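Local coordinates for protein N(G),N(G)-dimethylarginine dimethylaminohydrolase (Pseudomonas aeruginosa, PDB 1H70) that hydrolyses methylated arginines, N(G),N(G)-dimethyl-L-arginine and N(G)-monomethyl-L-arginine, to L-citrulline with release of dimethylamine or methylamine, at residues H5-T10 / E91-T96; S62-D67 / V248-L253; G123-I128 / S152-R157. The protein carries 1 engineered substitution. All coordinates share one frame; numbering follows the deposited sequence.

Contact 1 (H5-T10 / E91-T96); sequences HIIART and EIIEET
Ile7 and Arg9 of strand 5-9 reach across to helix 89-100, whose segment 91-96 runs nearly antiparallel to the strand, at 151° and with the axes 11.0 Å apart at their closest. This is alpha/beta packing: a helix laid against the middle strand of a small mixed sheet, with 49-53 and 253-254 as the outer strands. At that separation the gap is bridged by side chains. Ile7 and Thr96 meet tip to tip, the methyl Ile7 CD1 lying 3.8 Å from the methyl Thr96 CG2. A looser apolar approach links Ile7 CG2 with Ile93 CD1, and Leu253 of the neighbouring strand also packs on Ile93. Arg9 is the polar half of the contact. With CG anti to the backbone N (chi1 -177°) the chain leaves the strand toward the helix, then bends at chi3, which turns the guanidinium across the Ile92 side chain at about a right angle. Ile92 CD1 sits over one face of that flat group, 3.6 Å above its plane and toward the rim. At the edge, NH2 gives a weak hydrogen bond to the carbonyl oxygen of Ile92, while NH1 is bonded to the carbonyl oxygen of Pro54. NH1 also donates to a water, Arg9 NH1 to water oxygen 2.7 Å, and this water returns a weak bond to Ile92 O.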
ATOM      1  N   HIS A   5     -12.280  -8.533  -2.404  1.00 11.54           N
ATOM      2  CA  HIS A   5     -12.420  -7.739  -1.185  1.00 13.09           C
ATOM      3  C   HIS A   5     -11.372  -6.648  -0.952  1.00 13.17           C
ATOM      4  O   HIS A   5     -10.224  -6.725  -1.397  1.00 14.56           O
ATOM      5  CB  HIS A   5     -12.257  -8.619   0.070  1.00 13.45           C
ATOM      6  CG  HIS A   5     -13.140  -9.826   0.165  1.00 15.10           C
ATOM      7  ND1 HIS A   5     -14.473  -9.748   0.493  1.00 16.25           N
ATOM      8  CD2 HIS A   5     -12.859 -11.146   0.052  1.00 17.52           C
ATOM      9  CE1 HIS A   5     -14.993 -10.966   0.540  1.00 17.78           C
ATOM     10  NE2 HIS A   5     -14.033 -11.834   0.280  1.00 18.73           N
ATOM     11  N   ILE A   6     -11.788  -5.673  -0.148  1.00 13.71           N
ATOM     12  CA  ILE A   6     -10.972  -4.589   0.315  1.00 13.55           C
ATOM     13  C   ILE A   6     -11.217  -4.433   1.817  1.00 12.15           C
ATOM     14  O   ILE A   6     -12.349  -4.621   2.266  1.00 10.89           O
ATOM     15  CB  ILE A   6     -11.387  -3.316  -0.486  1.00 15.83           C
ATOM     16  CG1 ILE A   6     -10.445  -3.268  -1.710  1.00 17.17           C
ATOM     17  CG2 ILE A   6     -11.388  -2.068   0.355  1.00 18.40           C
ATOM     18  CD1 ILE A   6     -11.061  -2.936  -2.984  1.00 22.80           C
ATOM     19  N   ILE A   7     -10.154  -4.138   2.576  1.00  9.14           N
ATOM     20  CA  ILE A   7     -10.276  -3.790   3.997  1.00  9.32           C
ATOM     21  C   ILE A   7      -9.727  -2.363   4.124  1.00  8.89           C
ATOM     22  O   ILE A   7      -8.700  -2.023   3.513  1.00  8.25           O
ATOM     23  CB  ILE A   7      -9.480  -4.717   4.933  1.00  8.39           C
ATOM     24  CG1 ILE A   7     -10.004  -6.149   4.839  1.00 10.07           C
ATOM     25  CG2 ILE A   7      -9.516  -4.210   6.369  1.00 10.57           C
ATOM     26  CD1 ILE A   7      -9.026  -7.179   5.365  1.00 11.05           C
ATOM     27  N   ALA A   8     -10.377  -1.534   4.933  1.00  8.63           N
ATOM     28  CA  ALA A   8      -9.936  -0.143   5.158  1.00  8.10           C
ATOM     29  C   ALA A   8     -10.278   0.219   6.596  1.00  8.95           C
ATOM     30  O   ALA A   8     -11.012  -0.538   7.264  1.00  8.14           O
ATOM     31  CB  ALA A   8     -10.649   0.826   4.213  1.00  8.64           C
ATOM     32  N   ARG A   9      -9.801   1.359   7.080  1.00  9.17           N
ATOM     33  CA  ARG A   9     -10.151   1.752   8.462  1.00  8.48           C
ATOM     34  C   ARG A   9     -10.342   3.254   8.520  1.00  9.62           C
ATOM     35  O   ARG A   9      -9.504   4.005   8.042  1.00  9.86           O
ATOM     36  CB  ARG A   9      -9.061   1.331   9.423  1.00  9.04           C
ATOM     37  CG  ARG A   9      -9.369   1.624  10.933  1.00  9.15           C
ATOM     38  CD  ARG A   9      -8.171   1.435  11.842  1.00  9.81           C
ATOM     39  NE  ARG A   9      -7.768   0.043  12.001  1.00 11.04           N
ATOM     40  CZ  ARG A   9      -8.400  -0.861  12.734  1.00 12.26           C
ATOM     41  NH1 ARG A   9      -9.506  -0.543  13.407  1.00 12.27           N
ATOM     42  NH2 ARG A   9      -7.912  -2.104  12.798  1.00 12.77           N
ATOM     43  N   THR A  10     -11.436   3.692   9.116  1.00  9.20           N
ATOM     44  CA  THR A  10     -11.727   5.108   9.276  1.00 10.51           C
ATOM     45  C   THR A  10     -10.579   5.799   9.970  1.00 10.16           C
ATOM     46  O   THR A  10     -10.057   5.261  10.920  1.00 10.11           O
ATOM     47  CB  THR A  10     -12.999   5.201  10.161  1.00 11.33           C
ATOM     48  OG1 THR A  10     -14.037   4.446   9.510  1.00  9.55           O
ATOM     49  CG2 THR A  10     -13.507   6.648  10.302  1.00 10.52           C
ATOM     50  N   GLU A  91      -2.405  -5.983  16.136  1.00 13.71           N
ATOM     51  CA  GLU A  91      -3.367  -6.558  17.071  1.00 14.64           C
ATOM     52  C   GLU A  91      -4.815  -6.189  16.789  1.00 14.09           C
ATOM     53  O   GLU A  91      -5.707  -7.021  16.982  1.00 14.09           O
ATOM     54  CB  GLU A  91      -3.018  -6.148  18.512  1.00 15.02           C
ATOM     55  CG  GLU A  91      -1.620  -6.556  18.942  1.00 19.75           C
ATOM     56  CD  GLU A  91      -1.468  -8.047  19.160  1.00 25.01           C
ATOM     57  OE1 GLU A  91      -0.454  -8.620  18.712  1.00 30.18           O
ATOM     58  OE2 GLU A  91      -2.356  -8.664  19.780  1.00 27.96           O
ATOM     59  N   ILE A  92      -5.047  -4.965  16.341  1.00 13.83           N
ATOM     60  CA  ILE A  92      -6.400  -4.500  16.079  1.00 13.81           C
ATOM     61  C   ILE A  92      -6.916  -4.911  14.711  1.00 14.03           C
ATOM     62  O   ILE A  92      -8.101  -4.736  14.407  1.00 14.59           O
ATOM     63  CB  ILE A  92      -6.513  -2.965  16.300  1.00 14.65           C
ATOM     64  CG1 ILE A  92      -5.509  -2.201  15.442  1.00 12.82           C
ATOM     65  CG2 ILE A  92      -6.290  -2.634  17.760  1.00 14.05           C
ATOM     66  CD1 ILE A  92      -5.790  -0.714  15.436  1.00 12.41           C
ATOM     67  N   ILE A  93      -6.061  -5.501  13.884  1.00 13.64           N
ATOM     68  CA  ILE A  93      -6.527  -5.975  12.578  1.00 13.98           C
ATOM     69  C   ILE A  93      -6.578  -7.485  12.483  1.00 13.82           C
ATOM     70  O   ILE A  93      -7.146  -8.024  11.533  1.00 13.81           O
ATOM     71  CB  ILE A  93      -5.690  -5.407  11.440  1.00 14.49           C
ATOM     72  CG1 ILE A  93      -6.499  -5.427  10.125  1.00 15.02           C
ATOM     73  CG2 ILE A  93      -4.393  -6.182  11.297  1.00 14.82           C
ATOM     74  CD1 ILE A  93      -5.986  -4.483   9.083  1.00 15.80           C
ATOM     75  N   GLU A  94      -5.974  -8.165  13.454  1.00 14.96           N
ATOM     76  CA  GLU A  94      -5.899  -9.620  13.449  1.00 15.60           C
ATOM     77  C   GLU A  94      -7.247 -10.345  13.345  1.00 14.57           C
ATOM     78  O   GLU A  94      -7.350 -11.325  12.622  1.00 13.29           O
ATOM     79  CB  GLU A  94      -5.101 -10.170  14.638  1.00 17.92           C
ATOM     80  CG  GLU A  94      -4.755 -11.635  14.390  1.00 23.58           C
ATOM     81  CD  GLU A  94      -3.437 -12.119  14.954  1.00 29.89           C
ATOM     82  OE1 GLU A  94      -2.463 -11.327  15.051  1.00 32.25           O
ATOM     83  OE2 GLU A  94      -3.378 -13.333  15.289  1.00 32.88           O
ATOM     84  N   GLU A  95      -8.269  -9.871  14.048  1.00 12.84           N
ATOM     85  CA  GLU A  95      -9.569 -10.548  14.013  1.00 11.72           C
ATOM     86  C   GLU A  95     -10.184 -10.542  12.607  1.00 11.88           C
ATOM     87  O   GLU A  95     -10.725 -11.547  12.126  1.00 11.18           O
ATOM     88  CB  GLU A  95     -10.493  -9.912  15.061  1.00 13.00           C
ATOM     89  N   THR A  96     -10.079  -9.412  11.917  1.00 10.86           N
ATOM     90  CA  THR A  96     -10.579  -9.332  10.546  1.00 10.74           C
ATOM     91  C   THR A  96      -9.849 -10.290   9.630  1.00 10.81           C
ATOM     92  O   THR A  96     -10.462 -10.977   8.823  1.00 10.90           O
ATOM     93  CB  THR A  96     -10.379  -7.887  10.038  1.00 11.75           C
ATOM     94  OG1 THR A  96     -11.113  -6.991  10.870  1.00 10.92           O
ATOM     95  CG2 THR A  96     -10.880  -7.713   8.623  1.00 10.85           C
TER
HETATM   96  O   HOH W   1     -10.523  -2.524  14.850  1.00 26.55           O

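Contact 2 (S62-D67 / V248-L253); sequences SVFVED and VSSMSL. Engineered in segment 248-253: Ser250 (natural residue Cys). With CIR (citrulline), chain B.
Glu66 and Ser250, on two loops, meet around the urea end of the bound citrulline. Ser250, an engineered serine in place of the natural cysteine, the probable nucleophile, puts OG 2.5 Å from citrulline O7. From the other loop, Asp67 clasps the urea with both carboxylate oxygens, OD1 taking N8 at 2.9 Å and OD2 taking N6 at 2.8 Å, while Glu66 OE1 accepts a second bond from N8. Phe64 flanks the aliphatic chain, CD1 lying 3.7 Å from citrulline C3, while the other ortho carbon, Phe64 CD2, lies 3.4 Å from Ser250 CB. Behind this shell the backbones lock together: Glu66 N donates to Ser250 O (3.1 Å, 162° at the hydrogen), and Phe64 CA makes a CA-H...O contact with the same oxygen. Glu66 CG stands anti to the backbone N (chi1 168°) and the chain runs on extended, which brings OE1 2.7 Å from Ser249 OG, a hydroxyl that Asn205 OD1 also reaches. Farther out, Arg254 and Lys165 form salt bridges with Glu66 OE2, and Arg86 with Asp67 OD2. Met251 lies alongside Phe64, and Leu253 CD1 lies against Val65 O and the Glu66 backbone. Two acidic side chains facing the N-H groups would probably suit the cationic guanidinium of a methylated arginine, and the position of Ser250 is consistent with the natural cysteine attacking its central carbon.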
ATOM      1  N   SER A  62      -3.232   4.422  11.956  1.00  9.82           N
ATOM      2  CA  SER A  62      -3.939   3.154  11.723  1.00 10.39           C
ATOM      3  C   SER A  62      -4.856   3.106  10.474  1.00 10.05           C
ATOM      4  O   SER A  62      -5.246   2.034   9.988  1.00  9.28           O
ATOM      5  CB  SER A  62      -4.626   2.657  13.022  1.00 10.33           C
ATOM      6  OG  SER A  62      -5.605   3.584  13.425  1.00 10.45           O
ATOM      7  N   VAL A  63      -5.108   4.260   9.865  1.00  9.40           N
ATOM      8  CA  VAL A  63      -5.839   4.358   8.617  1.00  8.79           C
ATOM      9  C   VAL A  63      -5.029   3.686   7.517  1.00  7.97           C
ATOM     10  O   VAL A  63      -5.589   3.221   6.524  1.00  8.15           O
ATOM     11  CB  VAL A  63      -6.086   5.848   8.231  1.00  8.94           C
ATOM     12  CG1 VAL A  63      -4.768   6.588   8.004  1.00  9.75           C
ATOM     13  CG2 VAL A  63      -6.987   5.971   7.002  1.00  9.19           C
ATOM     14  N   PHE A  64      -3.706   3.631   7.683  1.00  7.59           N
ATOM     15  CA  PHE A  64      -2.835   2.991   6.705  1.00  8.55           C
ATOM     16  C   PHE A  64      -2.729   1.484   6.940  1.00  8.83           C
ATOM     17  O   PHE A  64      -1.662   0.930   7.285  1.00  7.97           O
ATOM     18  CB  PHE A  64      -1.446   3.648   6.708  1.00  8.70           C
ATOM     19  CG  PHE A  64      -1.525   5.128   6.409  1.00  8.84           C
ATOM     20  CD1 PHE A  64      -0.979   6.059   7.281  1.00 10.64           C
ATOM     21  CD2 PHE A  64      -2.174   5.563   5.269  1.00 10.65           C
ATOM     22  CE1 PHE A  64      -1.067   7.415   7.007  1.00 10.91           C
ATOM     23  CE2 PHE A  64      -2.262   6.938   4.974  1.00 11.85           C
ATOM     24  CZ  PHE A  64      -1.697   7.854   5.842  1.00 11.31           C
ATOM     25  N   VAL A  65      -3.853   0.813   6.717  1.00  8.30           N
ATOM     26  CA  VAL A  65      -3.970  -0.630   6.929  1.00  8.09           C
ATOM     27  C   VAL A  65      -3.085  -1.480   6.015  1.00  9.07           C
ATOM     28  O   VAL A  65      -2.861  -2.673   6.306  1.00  7.25           O
ATOM     29  CB  VAL A  65      -5.438  -1.113   6.804  1.00  8.58           C
ATOM     30  CG1 VAL A  65      -6.286  -0.469   7.897  1.00  8.15           C
ATOM     31  CG2 VAL A  65      -6.001  -0.835   5.389  1.00 10.50           C
ATOM     32  N   GLU A  66      -2.550  -0.890   4.948  1.00  8.42           N
ATOM     33  CA  GLU A  66      -1.624  -1.638   4.108  1.00  9.06           C
ATOM     34  C   GLU A  66      -0.425  -2.161   4.902  1.00  9.21           C
ATOM     35  O   GLU A  66       0.020  -3.248   4.627  1.00 10.14           O
ATOM     36  CB  GLU A  66      -1.104  -0.750   2.967  1.00 10.04           C
ATOM     37  CG  GLU A  66       0.073  -1.332   2.197  1.00  9.56           C
ATOM     38  CD  GLU A  66       0.139  -0.834   0.770  1.00  9.32           C
ATOM     39  OE1 GLU A  66       0.721   0.250   0.548  1.00  8.06           O
ATOM     40  OE2 GLU A  66      -0.370  -1.515  -0.129  1.00  9.72           O
ATOM     41  N   ASP A  67       0.093  -1.416   5.875  1.00  9.16           N
ATOM     42  CA  ASP A  67       1.332  -1.856   6.550  1.00  8.75           C
ATOM     43  C   ASP A  67       1.280  -3.070   7.480  1.00  9.58           C
ATOM     44  O   ASP A  67       2.174  -3.917   7.445  1.00  8.57           O
ATOM     45  CB  ASP A  67       2.021  -0.641   7.170  1.00  9.80           C
ATOM     46  CG  ASP A  67       2.349   0.376   6.116  1.00  8.91           C
ATOM     47  OD1 ASP A  67       2.947  -0.028   5.074  1.00  9.76           O
ATOM     48  OD2 ASP A  67       2.031   1.557   6.259  1.00  8.97           O
ATOM     49  N   VAL A 248      -3.154   6.234  -1.838  1.00 11.90           N
ATOM     50  CA  VAL A 248      -4.174   5.254  -2.103  1.00 10.52           C
ATOM     51  C   VAL A 248      -3.747   3.806  -1.855  1.00 10.02           C
ATOM     52  O   VAL A 248      -4.595   3.039  -1.468  1.00  8.44           O
ATOM     53  CB  VAL A 248      -4.817   5.423  -3.510  1.00 11.44           C
ATOM     54  CG1 VAL A 248      -5.503   6.783  -3.628  1.00 11.11           C
ATOM     55  CG2 VAL A 248      -3.812   5.273  -4.631  1.00 10.36           C
ATOM     56  N   SER A 249      -2.487   3.408  -2.058  1.00  8.51           N
ATOM     57  CA  SER A 249      -2.158   1.999  -1.800  1.00  9.88           C
ATOM     58  C   SER A 249      -2.176   1.770  -0.296  1.00  9.45           C
ATOM     59  O   SER A 249      -2.583   0.740   0.203  1.00 10.49           O
ATOM     60  CB  SER A 249      -0.779   1.591  -2.348  1.00 10.35           C
ATOM     61  OG  SER A 249       0.234   2.007  -1.456  1.00 12.12           O
ATOM     62  N   SER A 250      -1.754   2.788   0.426  1.00  8.48           N
ATOM     63  CA  SER A 250      -1.618   2.766   1.885  1.00  8.84           C
ATOM     64  C   SER A 250      -2.888   2.521   2.656  1.00  9.24           C
ATOM     65  O   SER A 250      -2.844   1.974   3.765  1.00  8.00           O
ATOM     66  CB  SER A 250      -1.123   4.156   2.321  1.00  6.79           C
ATOM     67  OG  SER A 250      -0.186   4.630   1.356  1.00  9.95           O
ATOM     68  N   MET A 251      -3.995   2.990   2.103  1.00  8.39           N
ATOM     69  CA  MET A 251      -5.272   3.002   2.781  1.00  9.54           C
ATOM     70  C   MET A 251      -6.146   1.764   2.646  1.00  8.98           C
ATOM     71  O   MET A 251      -7.291   1.757   3.143  1.00  8.57           O
ATOM     72  CB  MET A 251      -5.994   4.299   2.394  1.00  9.12           C
ATOM     73  CG  MET A 251      -5.281   5.471   3.096  1.00 10.94           C
ATOM     74  SD  MET A 251      -6.188   7.035   2.960  1.00 15.62           S
ATOM     75  CE  MET A 251      -6.052   7.205   1.173  1.00 10.01           C
ATOM     76  N   SER A 252      -5.644   0.714   1.986  1.00  8.24           N
ATOM     77  CA  SER A 252      -6.462  -0.495   1.933  1.00  7.78           C
ATOM     78  C   SER A 252      -5.631  -1.740   1.778  1.00  9.19           C
ATOM     79  O   SER A 252      -4.433  -1.664   1.500  1.00  8.73           O
ATOM     80  CB  SER A 252      -7.528  -0.466   0.830  1.00  8.93           C
ATOM     81  OG  SER A 252      -7.048  -0.168  -0.485  1.00  7.26           O
ATOM     82  N   LEU A 253      -6.298  -2.864   2.038  1.00  8.82           N
ATOM     83  CA  LEU A 253      -5.791  -4.217   1.793  1.00  9.73           C
ATOM     84  C   LEU A 253      -6.719  -4.710   0.669  1.00  9.59           C
ATOM     85  O   LEU A 253      -7.925  -4.530   0.754  1.00  9.65           O
ATOM     86  CB  LEU A 253      -5.984  -5.108   3.015  1.00 10.57           C
ATOM     87  CG  LEU A 253      -4.971  -5.344   4.134  1.00 13.71           C
ATOM     88  CD1 LEU A 253      -3.617  -4.774   3.987  1.00 10.86           C
ATOM     89  CD2 LEU A 253      -5.525  -5.251   5.547  1.00 12.21           C
TER
HETATM   90  C   CIR B 500       3.937   6.329   8.573  1.00 10.28           C
HETATM   91  O   CIR B 500       4.069   5.105   8.880  1.00 11.16           O
HETATM   92  OXT CIR B 500       4.955   7.131   8.666  1.00 11.56           O
HETATM   93  CA  CIR B 500       2.625   6.834   8.035  1.00 10.18           C
HETATM   94  N   CIR B 500       2.454   8.256   8.388  1.00  9.74           N
HETATM   95  C3  CIR B 500       2.580   6.640   6.499  1.00  9.08           C
HETATM   96  C4  CIR B 500       2.521   5.137   6.171  1.00 10.61           C
HETATM   97  C5  CIR B 500       2.514   4.954   4.663  1.00 12.76           C
HETATM   98  N6  CIR B 500       2.388   3.533   4.307  1.00 11.81           N
HETATM   99  C7  CIR B 500       2.192   3.073   3.082  1.00 13.29           C
HETATM  100  O7  CIR B 500       2.083   3.814   2.093  1.00 12.13           O
HETATM  101  N8  CIR B 500       2.090   1.740   2.913  1.00 12.44           N
HETATM  102  O   HOH W   2      -2.235  -3.146   0.734  1.00  9.86           O

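Contact 3 (G123-I128 / S152-R157); sequences GDHFYI and SGSVVR
His125 and Ser152 stand side by side at the start of two parallel strands, and from there to Ile128 and Val155 four successive residue pairs keep in step, the axes of the two short segments 20° apart. Backbone hydrogen bonds do most of the joining. Ser152 N donates to Asp124 O in a nearly straight bond (171° at the hydrogen), and Phe126 then uses both its polar atoms, N to Ser152 O and O from Ser154 N. Ile128 repeats the pattern two residues on, N to Ser154 O at 2.9 Å and O from Val156 N at 2.8 Å. Three CA-H...O contacts fill in between, the shortest from Gly153 CA to Phe126 O.

Side-chain hydrogen bonds add a second layer on the face that carries His125, Tyr127, Ser152 and Ser154. His125 CG is anti to the backbone N (chi1 -167°), which swings the imidazole along the neighbouring strand, where both nitrogens find a serine: ND1 lies 2.7 Å from Ser152 OG and NE2 lies 2.8 Å from Ser154 OG. Gripped at both ends, the ring has its rotation fixed.

Ring packing accounts for the rest. Gly153 CA makes a CH-pi contact against one face of the His125 ring, 4.1 Å from its centroid, and His125 CD2 in turn lies over the centre of the Tyr127 ring. Tyr127 and Val156 meet obliquely, CD2 to CG2 4.0 Å. On the other face Ser152 O touches the edge of the Phe126 ring, and Phe126 and Ile128 pack against helix 136-148, Ile128 on Ala139, Met142 and Ile143. Strand 125-130, that helix and strand 152-157 thus form a beta-alpha-beta unit, its two parallel strands adjacent in the sheet and the connecting helix on one side.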
ATOM      1  N   GLY A 123       1.748 -10.773  -9.967  1.00 13.44           N
ATOM      2  CA  GLY A 123       1.455 -12.186 -10.200  1.00 15.74           C
ATOM      3  C   GLY A 123       1.739 -12.916  -8.904  1.00 15.95           C
ATOM      4  O   GLY A 123       1.294 -12.468  -7.833  1.00 15.30           O
ATOM      5  N   ASP A 124       2.494 -14.009  -8.958  1.00 16.20           N
ATOM      6  CA  ASP A 124       2.810 -14.731  -7.717  1.00 16.65           C
ATOM      7  C   ASP A 124       4.174 -14.317  -7.133  1.00 15.96           C
ATOM      8  O   ASP A 124       4.668 -14.935  -6.173  1.00 16.77           O
ATOM      9  CB  ASP A 124       2.759 -16.243  -7.938  1.00 17.45           C
ATOM     10  CG  ASP A 124       1.394 -16.745  -8.354  1.00 20.89           C
ATOM     11  OD1 ASP A 124       0.353 -16.204  -7.903  1.00 20.46           O
ATOM     12  OD2 ASP A 124       1.295 -17.724  -9.139  1.00 23.84           O
ATOM     13  N   HIS A 125       4.778 -13.264  -7.688  1.00 15.67           N
ATOM     14  CA  HIS A 125       6.066 -12.769  -7.200  1.00 14.34           C
ATOM     15  C   HIS A 125       5.844 -11.541  -6.331  1.00 14.44           C
ATOM     16  O   HIS A 125       5.019 -10.683  -6.675  1.00 14.44           O
ATOM     17  CB  HIS A 125       7.056 -12.409  -8.316  1.00 14.20           C
ATOM     18  CG  HIS A 125       8.447 -12.200  -7.807  1.00 14.62           C
ATOM     19  ND1 HIS A 125       9.302 -13.253  -7.550  1.00 16.58           N
ATOM     20  CD2 HIS A 125       9.115 -11.075  -7.447  1.00 13.73           C
ATOM     21  CE1 HIS A 125      10.447 -12.782  -7.075  1.00 16.10           C
ATOM     22  NE2 HIS A 125      10.360 -11.461  -7.014  1.00 14.68           N
ATOM     23  N   PHE A 126       6.571 -11.472  -5.219  1.00 12.81           N
ATOM     24  CA  PHE A 126       6.448 -10.327  -4.298  1.00 11.73           C
ATOM     25  C   PHE A 126       7.771  -9.602  -4.147  1.00 11.24           C
ATOM     26  O   PHE A 126       8.735 -10.173  -3.645  1.00 10.96           O
ATOM     27  CB  PHE A 126       5.927 -10.784  -2.927  1.00 11.37           C
ATOM     28  CG  PHE A 126       4.500 -11.279  -2.956  1.00 11.97           C
ATOM     29  CD1 PHE A 126       4.212 -12.566  -3.397  1.00 14.39           C
ATOM     30  CD2 PHE A 126       3.461 -10.458  -2.578  1.00 11.90           C
ATOM     31  CE1 PHE A 126       2.882 -13.012  -3.428  1.00 12.72           C
ATOM     32  CE2 PHE A 126       2.148 -10.881  -2.609  1.00 13.50           C
ATOM     33  CZ  PHE A 126       1.865 -12.177  -3.049  1.00 14.16           C
ATOM     34  N   TYR A 127       7.837  -8.338  -4.594  1.00 11.28           N
ATOM     35  CA  TYR A 127       9.063  -7.558  -4.476  1.00 10.79           C
ATOM     36  C   TYR A 127       8.998  -6.850  -3.132  1.00 10.85           C
ATOM     37  O   TYR A 127       7.999  -6.188  -2.832  1.00 11.04           O
ATOM     38  CB  TYR A 127       9.187  -6.481  -5.561  1.00 11.32           C
ATOM     39  CG  TYR A 127       9.364  -7.049  -6.934  1.00  9.91           C
ATOM     40  CD1 TYR A 127       8.272  -7.270  -7.736  1.00 13.58           C
ATOM     41  CD2 TYR A 127      10.628  -7.362  -7.418  1.00 12.01           C
ATOM     42  CE1 TYR A 127       8.406  -7.802  -9.022  1.00 12.40           C
ATOM     43  CE2 TYR A 127      10.786  -7.899  -8.702  1.00 12.70           C
ATOM     44  CZ  TYR A 127       9.659  -8.125  -9.483  1.00 15.14           C
ATOM     45  OH  TYR A 127       9.798  -8.648 -10.784  1.00 13.53           O
ATOM     46  N   ILE A 128      10.055  -7.001  -2.347  1.00  9.95           N
ATOM     47  CA  ILE A 128      10.105  -6.450  -1.000  1.00  9.70           C
ATOM     48  C   ILE A 128      11.247  -5.453  -0.804  1.00 10.26           C
ATOM     49  O   ILE A 128      12.421  -5.826  -0.911  1.00  9.25           O
ATOM     50  CB  ILE A 128      10.300  -7.596   0.015  1.00 10.27           C
ATOM     51  CG1 ILE A 128       9.212  -8.652  -0.097  1.00 10.93           C
ATOM     52  CG2 ILE A 128      10.329  -7.002   1.436  1.00  8.60           C
ATOM     53  CD1 ILE A 128       9.458  -9.850   0.840  1.00 14.00           C
ATOM     54  N   SER A 152       6.613 -16.586  -4.587  1.00 16.38           N
ATOM     55  CA  SER A 152       8.029 -16.232  -4.623  1.00 16.96           C
ATOM     56  C   SER A 152       8.243 -14.786  -4.157  1.00 15.94           C
ATOM     57  O   SER A 152       7.286 -14.017  -4.070  1.00 15.65           O
ATOM     58  CB  SER A 152       8.592 -16.503  -6.029  1.00 18.49           C
ATOM     59  OG  SER A 152       8.058 -15.587  -6.977  1.00 22.65           O
ATOM     60  N   GLY A 153       9.477 -14.419  -3.832  1.00 14.88           N
ATOM     61  CA  GLY A 153       9.743 -13.059  -3.386  1.00 13.73           C
ATOM     62  C   GLY A 153      11.207 -12.706  -3.579  1.00 13.83           C
ATOM     63  O   GLY A 153      12.022 -13.598  -3.713  1.00 14.57           O
ATOM     64  N   SER A 154      11.537 -11.419  -3.588  1.00 13.33           N
ATOM     65  CA  SER A 154      12.919 -10.975  -3.755  1.00 12.89           C
ATOM     66  C   SER A 154      13.073  -9.639  -3.050  1.00 13.69           C
ATOM     67  O   SER A 154      12.052  -9.015  -2.735  1.00 13.71           O
ATOM     68  CB  SER A 154      13.282 -10.863  -5.238  1.00 13.40           C
ATOM     69  OG  SER A 154      12.419  -9.969  -5.934  1.00 15.67           O
ATOM     70  N   VAL A 155      14.313  -9.236  -2.765  1.00 13.01           N
ATOM     71  CA  VAL A 155      14.563  -7.971  -2.072  1.00 12.73           C
ATOM     72  C   VAL A 155      15.010  -6.905  -3.050  1.00 12.01           C
ATOM     73  O   VAL A 155      15.835  -7.179  -3.951  1.00 11.89           O
ATOM     74  CB  VAL A 155      15.616  -8.128  -0.953  1.00 11.72           C
ATOM     75  CG1 VAL A 155      15.940  -6.816  -0.268  1.00 12.61           C
ATOM     76  CG2 VAL A 155      15.107  -9.106   0.081  1.00 12.87           C
ATOM     77  N   VAL A 156      14.440  -5.712  -2.899  1.00 11.71           N
ATOM     78  CA  VAL A 156      14.812  -4.557  -3.704  1.00 11.39           C
ATOM     79  C   VAL A 156      15.469  -3.553  -2.768  1.00 12.57           C
ATOM     80  O   VAL A 156      14.907  -3.215  -1.732  1.00 12.36           O
ATOM     81  CB  VAL A 156      13.572  -3.884  -4.364  1.00 11.93           C
ATOM     82  CG1 VAL A 156      13.997  -2.624  -5.128  1.00 10.37           C
ATOM     83  CG2 VAL A 156      12.888  -4.865  -5.327  1.00 11.36           C
ATOM     84  N   ARG A 157      16.652  -3.060  -3.129  1.00 13.26           N
ATOM     85  CA  ARG A 157      17.355  -2.112  -2.271  1.00 13.19           C
ATOM     86  C   ARG A 157      16.834  -0.701  -2.527  1.00 12.76           C
ATOM     87  O   ARG A 157      16.578  -0.359  -3.683  1.00 12.61           O
ATOM     88  CB  ARG A 157      18.862  -2.198  -2.558  1.00 13.99           C
ATOM     89  CG  ARG A 157      19.420  -3.624  -2.531  1.00 13.59           C
ATOM     90  CD  ARG A 157      19.234  -4.364  -1.185  1.00 14.99           C
ATOM     91  NE  ARG A 157      19.485  -5.795  -1.389  1.00 14.81           N
ATOM     92  CZ  ARG A 157      19.618  -6.729  -0.465  1.00 16.10           C
ATOM     93  NH1 ARG A 157      19.545  -6.447   0.832  1.00 14.91           N
ATOM     94  NH2 ARG A 157      19.828  -7.980  -0.851  1.00 16.64           N
TER

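Contacts 1 and 2 are neighbours, their centres 9 Å apart, and they meet at strand 5-9: Ile7 N lies 2.9 Å from Leu253 O, a probable hydrogen bond, while Val63 CG2 packs 3.4 Å from Arg9 O. In sequence order the segments of the two contacts interleave. Through these touching atoms contact 1 backs the loops of contact 2, which supply four of the residues around the citrulline; the Ile93 side chain is about 12 Å from the ligand. Contact 3 stands apart, its centre 19 Å from that of contact 2 and 24 Å from that of contact 1. Its Ile128 side chain is nevertheless about 9 Å from that of His163, the probable proton donor, and about 12 Å from citrulline.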